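PDB 2R3S: uncharacterized protein from Nostoc punctiforme, which is probably an O-methyltransferase that transfers a methyl group from S-adenosylmethionine to an acceptor not yet identified. Local coordinates for residues A[267-278]-A[299-310]. Sequence-based numbering, arbitrary orientation.
Sequences VIVFDFIPNSDR and DAYTFAEYESMF
A capping box at the start of helix 303-312 meets Arg278, in the Rossmann-like methyltransferase domain where this helix packs on strand 265-271 of the central sheet. Arg278 grips Glu305 in a two-pronged salt bridge. Its NH2 donates to Glu305 OE1 at 3.0 Å, and NH1 makes a weak bond to OE2. The guanidinium and carboxylate planes are 72° apart, so the pairing is far from flat. Thr302 CG2 lies over one guanidinium face. Glu305 also closes the capping box: its OE1 takes Thr302 N on the anti lone pair at 2.9 Å and Arg278 NH2 on the syn one. Glu305 N gives a weak bond to Thr302 OG1. Without this carboxylate, as with an alanine here, Thr302 N and the Arg278 guanidinium would probably lose their shared acceptor. Asp299 OD2 adds a charge-only salt bridge to Arg278 and also pairs with Arg57 of the second subunit, which places this end of the contact at the dimer interface. Further in, chi1 of -50° sets Ile273 CG1 beside the backbone N and leaves CG2 anti to it, where CG2 packs against Phe303 CB. Ile273 CG1 meets the edge of the Tyr306 ring, 4.0 Å from CE2. One water accepts from Tyr301 N and hydrogen-bonds to Tyr306 OH at 2.8 Å. A second water bridges the backbones, donating to Pro274 O and accepting from Phe303 N. At the far end, the Phe310 ring turns its edge to the strand valines: CZ lies 3.9 Å from Val267 CG1 and 3.6 Å from Val269 CG2.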
loop_
_atom_site.group_PDB
_atom_site.type_symbol
_atom_site.label_atom_id
_atom_site.label_comp_id
_atom_site.label_asym_id
_atom_site.label_seq_id
_atom_site.Cartn_x
_atom_site.Cartn_y
_atom_site.Cartn_z
ATOM N N VAL A 267 0.503 6.191 37.169
ATOM C CA VAL A 267 -0.076 6.175 35.823
ATOM C C VAL A 267 0.767 5.217 34.969
ATOM O O VAL A 267 1.992 5.290 35.002
ATOM C CB VAL A 267 -0.053 7.580 35.216
ATOM C CG1 VAL A 267 -0.670 7.604 33.817
ATOM C CG2 VAL A 267 -0.762 8.561 36.146
ATOM N N ILE A 268 0.122 4.310 34.239
ATOM C CA ILE A 268 0.795 3.499 33.207
ATOM C C ILE A 268 0.317 3.917 31.814
ATOM O O ILE A 268 -0.872 3.799 31.488
ATOM C CB ILE A 268 0.514 2.020 33.370
ATOM C CG1 ILE A 268 0.973 1.530 34.747
ATOM C CG2 ILE A 268 1.232 1.207 32.259
ATOM C CD1 ILE A 268 1.010 -0.014 34.877
ATOM N N VAL A 269 1.239 4.455 31.023
ATOM C CA VAL A 269 0.986 4.779 29.613
ATOM C C VAL A 269 1.417 3.599 28.753
ATOM O O VAL A 269 2.494 3.054 28.939
ATOM C CB VAL A 269 1.697 6.078 29.186
ATOM C CG1 VAL A 269 1.481 6.370 27.701
ATOM C CG2 VAL A 269 1.193 7.235 30.036
ATOM N N PHE A 270 0.541 3.168 27.851
ATOM C CA PHE A 270 0.854 2.093 26.912
ATOM C C PHE A 270 0.626 2.684 25.525
ATOM O O PHE A 270 -0.469 3.125 25.215
ATOM C CB PHE A 270 -0.010 0.860 27.171
ATOM C CG PHE A 270 0.166 -0.234 26.148
ATOM C CD1 PHE A 270 1.240 -1.098 26.215
ATOM C CD2 PHE A 270 -0.755 -0.408 25.116
ATOM C CE1 PHE A 270 1.399 -2.117 25.255
ATOM C CE2 PHE A 270 -0.587 -1.415 24.173
ATOM C CZ PHE A 270 0.488 -2.261 24.251
ATOM N N ASP A 271 1.674 2.758 24.707
ATOM C CA ASP A 271 1.600 3.573 23.500
ATOM C C ASP A 271 2.768 3.253 22.566
ATOM O O ASP A 271 3.599 2.420 22.888
ATOM C CB ASP A 271 1.566 5.069 23.885
ATOM C CG ASP A 271 0.621 5.905 23.004
ATOM O OD1 ASP A 271 0.753 5.865 21.754
ATOM O OD2 ASP A 271 -0.241 6.626 23.579
ATOM N N PHE A 272 2.773 3.885 21.395
ATOM C CA PHE A 272 3.874 3.799 20.445
ATOM C C PHE A 272 4.869 4.884 20.808
ATOM O O PHE A 272 4.567 6.074 20.649
ATOM C CB PHE A 272 3.393 4.071 19.010
ATOM C CG PHE A 272 2.547 2.988 18.444
ATOM C CD1 PHE A 272 3.114 1.807 18.021
ATOM C CD2 PHE A 272 1.180 3.143 18.336
ATOM C CE1 PHE A 272 2.324 0.791 17.492
ATOM C CE2 PHE A 272 0.396 2.135 17.818
ATOM C CZ PHE A 272 0.977 0.954 17.397
ATOM N N ILE A 273 6.030 4.485 21.315
ATOM C CA ILE A 273 7.026 5.462 21.755
ATOM C C ILE A 273 8.289 5.271 20.923
ATOM O O ILE A 273 9.114 4.416 21.218
ATOM C CB ILE A 273 7.331 5.361 23.279
ATOM C CG1 ILE A 273 6.023 5.359 24.094
ATOM C CG2 ILE A 273 8.193 6.539 23.705
ATOM C CD1 ILE A 273 6.197 4.946 25.566
ATOM N N PRO A 274 8.407 6.017 19.833
ATOM C CA PRO A 274 9.630 5.959 19.050
ATOM C C PRO A 274 10.866 6.448 19.795
ATOM O O PRO A 274 10.760 7.299 20.705
ATOM C CB PRO A 274 9.344 6.894 17.880
ATOM C CG PRO A 274 8.191 7.692 18.280
ATOM C CD PRO A 274 7.407 6.902 19.235
ATOM N N ASN A 275 12.028 5.930 19.378
ATOM C CA ASN A 275 13.316 6.491 19.806
ATOM C C ASN A 275 13.413 7.941 19.399
ATOM O O ASN A 275 12.644 8.417 18.556
ATOM C CB ASN A 275 14.484 5.691 19.232
ATOM C CG ASN A 275 14.474 4.250 19.688
ATOM O OD1 ASN A 275 14.096 3.960 20.820
ATOM N ND2 ASN A 275 14.811 3.328 18.791
ATOM N N SER A 276 14.363 8.648 20.002
ATOM C CA SER A 276 14.556 10.077 19.750
ATOM C C SER A 276 14.844 10.435 18.291
ATOM O O SER A 276 14.661 11.583 17.885
ATOM C CB SER A 276 15.700 10.583 20.642
ATOM O OG SER A 276 16.924 9.916 20.344
ATOM N N ASP A 277 15.309 9.463 17.506
ATOM C CA ASP A 277 15.557 9.663 16.057
ATOM C C ASP A 277 14.259 9.874 15.265
ATOM O O ASP A 277 14.273 10.434 14.164
ATOM C CB ASP A 277 16.444 8.536 15.447
ATOM C CG ASP A 277 15.853 7.150 15.597
ATOM O OD1 ASP A 277 14.692 7.006 16.005
ATOM O OD2 ASP A 277 16.556 6.164 15.303
ATOM N N ARG A 278 13.149 9.435 15.864
ATOM C CA ARG A 278 11.797 9.463 15.276
ATOM C C ARG A 278 11.695 8.612 14.027
ATOM O O ARG A 278 10.771 8.811 13.245
ATOM C CB ARG A 278 11.312 10.881 14.969
ATOM C CG ARG A 278 11.238 11.809 16.166
ATOM C CD ARG A 278 10.384 13.024 15.823
ATOM N NE ARG A 278 9.060 12.881 16.396
ATOM C CZ ARG A 278 8.712 13.319 17.596
ATOM N NH1 ARG A 278 9.582 13.984 18.348
ATOM N NH2 ARG A 278 7.489 13.110 18.030
ATOM N N ASP A 299 0.291 12.724 17.560
ATOM C CA ASP A 299 1.683 12.412 17.197
ATOM C C ASP A 299 2.083 11.135 17.901
ATOM O O ASP A 299 1.455 10.748 18.891
ATOM C CB ASP A 299 2.597 13.558 17.656
ATOM C CG ASP A 299 3.900 13.693 16.841
ATOM O OD1 ASP A 299 4.279 12.815 16.035
ATOM O OD2 ASP A 299 4.538 14.733 17.040
ATOM N N ALA A 300 3.124 10.474 17.399
ATOM C CA ALA A 300 3.759 9.383 18.131
ATOM C C ALA A 300 4.893 10.043 18.919
ATOM O O ALA A 300 5.932 10.407 18.362
ATOM C CB ALA A 300 4.285 8.304 17.190
ATOM N N TYR A 301 4.674 10.205 20.217
ATOM C CA TYR A 301 5.560 10.960 21.069
ATOM C C TYR A 301 6.691 10.109 21.624
ATOM O O TYR A 301 6.498 8.959 22.006
ATOM C CB TYR A 301 4.762 11.561 22.223
ATOM C CG TYR A 301 3.809 12.653 21.812
ATOM C CD1 TYR A 301 4.272 13.863 21.326
ATOM C CD2 TYR A 301 2.437 12.488 21.934
ATOM C CE1 TYR A 301 3.392 14.865 20.950
ATOM C CE2 TYR A 301 1.567 13.496 21.603
ATOM C CZ TYR A 301 2.044 14.671 21.093
ATOM O OH TYR A 301 1.172 15.660 20.729
ATOM N N THR A 302 7.879 10.701 21.682
ATOM C CA THR A 302 9.067 10.041 22.265
ATOM C C THR A 302 9.025 10.100 23.795
ATOM O O THR A 302 8.200 10.824 24.358
ATOM C CB THR A 302 10.337 10.723 21.790
ATOM O OG1 THR A 302 10.316 12.071 22.263
ATOM C CG2 THR A 302 10.432 10.710 20.233
ATOM N N PHE A 303 9.883 9.319 24.464
ATOM C CA PHE A 303 9.906 9.274 25.927
ATOM C C PHE A 303 10.250 10.635 26.500
ATOM O O PHE A 303 9.561 11.110 27.364
ATOM C CB PHE A 303 10.886 8.249 26.472
ATOM C CG PHE A 303 11.056 8.335 27.963
ATOM C CD1 PHE A 303 10.004 8.020 28.806
ATOM C CD2 PHE A 303 12.237 8.788 28.524
ATOM C CE1 PHE A 303 10.134 8.117 30.192
ATOM C CE2 PHE A 303 12.378 8.885 29.904
ATOM C CZ PHE A 303 11.319 8.546 30.741
ATOM N N ALA A 304 11.318 11.249 26.008
ATOM C CA ALA A 304 11.654 12.613 26.357
ATOM C C ALA A 304 10.447 13.563 26.265
ATOM O O ALA A 304 10.286 14.430 27.114
ATOM C CB ALA A 304 12.792 13.121 25.456
ATOM N N GLU A 305 9.609 13.423 25.232
ATOM C CA GLU A 305 8.442 14.289 25.104
ATOM C C GLU A 305 7.410 13.984 26.182
ATOM O O GLU A 305 6.845 14.900 26.767
ATOM C CB GLU A 305 7.810 14.173 23.735
ATOM C CG GLU A 305 8.537 14.969 22.676
ATOM C CD GLU A 305 8.026 14.689 21.272
ATOM O OE1 GLU A 305 7.706 13.530 20.955
ATOM O OE2 GLU A 305 7.949 15.624 20.466
ATOM N N TYR A 306 7.188 12.704 26.456
ATOM C CA TYR A 306 6.241 12.291 27.490
ATOM C C TYR A 306 6.731 12.590 28.917
ATOM O O TYR A 306 5.940 12.931 29.782
ATOM C CB TYR A 306 5.938 10.791 27.391
ATOM C CG TYR A 306 4.902 10.392 26.345
ATOM C CD1 TYR A 306 3.743 11.126 26.175
ATOM C CD2 TYR A 306 5.066 9.242 25.579
ATOM C CE1 TYR A 306 2.791 10.761 25.246
ATOM C CE2 TYR A 306 4.109 8.866 24.638
ATOM C CZ TYR A 306 2.967 9.634 24.492
ATOM O OH TYR A 306 2.009 9.303 23.585
ATOM N N GLU A 307 8.022 12.396 29.157
ATOM C CA GLU A 307 8.668 12.731 30.430
ATOM C C GLU A 307 8.425 14.196 30.756
ATOM O O GLU A 307 8.092 14.545 31.892
ATOM C CB GLU A 307 10.167 12.437 30.330
ATOM C CG GLU A 307 11.005 12.693 31.579
ATOM C CD GLU A 307 12.420 12.162 31.418
ATOM O OE1 GLU A 307 13.074 12.491 30.388
ATOM O OE2 GLU A 307 12.866 11.404 32.309
ATOM N N SER A 308 8.549 15.046 29.747
ATOM C CA SER A 308 8.282 16.476 29.903
ATOM C C SER A 308 6.805 16.828 30.170
ATOM O O SER A 308 6.512 17.846 30.791
ATOM C CB SER A 308 8.761 17.218 28.669
ATOM O OG SER A 308 8.285 18.540 28.667
HETATM N N MSE A 309 5.878 16.019 29.660
HETATM C CA MSE A 309 4.460 16.263 29.887
HETATM C C MSE A 309 4.107 15.902 31.314
HETATM O O MSE A 309 3.408 16.641 31.999
HETATM C CB MSE A 309 3.618 15.451 28.912
HETATM C CG MSE A 309 3.738 15.928 27.495
HETATM SE SE MSE A 309 2.603 14.877 26.297
HETATM C CE MSE A 309 3.967 14.394 24.931
ATOM N N PHE A 310 4.605 14.765 31.765
ATOM C CA PHE A 310 4.390 14.360 33.140
ATOM C C PHE A 310 5.053 15.328 34.126
ATOM O O PHE A 310 4.438 15.710 35.125
ATOM C CB PHE A 310 4.880 12.944 33.360
ATOM C CG PHE A 310 3.886 11.898 32.956
ATOM C CD1 PHE A 310 2.763 11.665 33.732
ATOM C CD2 PHE A 310 4.081 11.132 31.810
ATOM C CE1 PHE A 310 1.841 10.688 33.381
ATOM C CE2 PHE A 310 3.165 10.146 31.445
ATOM C CZ PHE A 310 2.030 9.930 32.239
HETATM O O HOH W 1 3.214 8.074 21.394
HETATM O O HOH W 2 11.972 7.829 23.002
#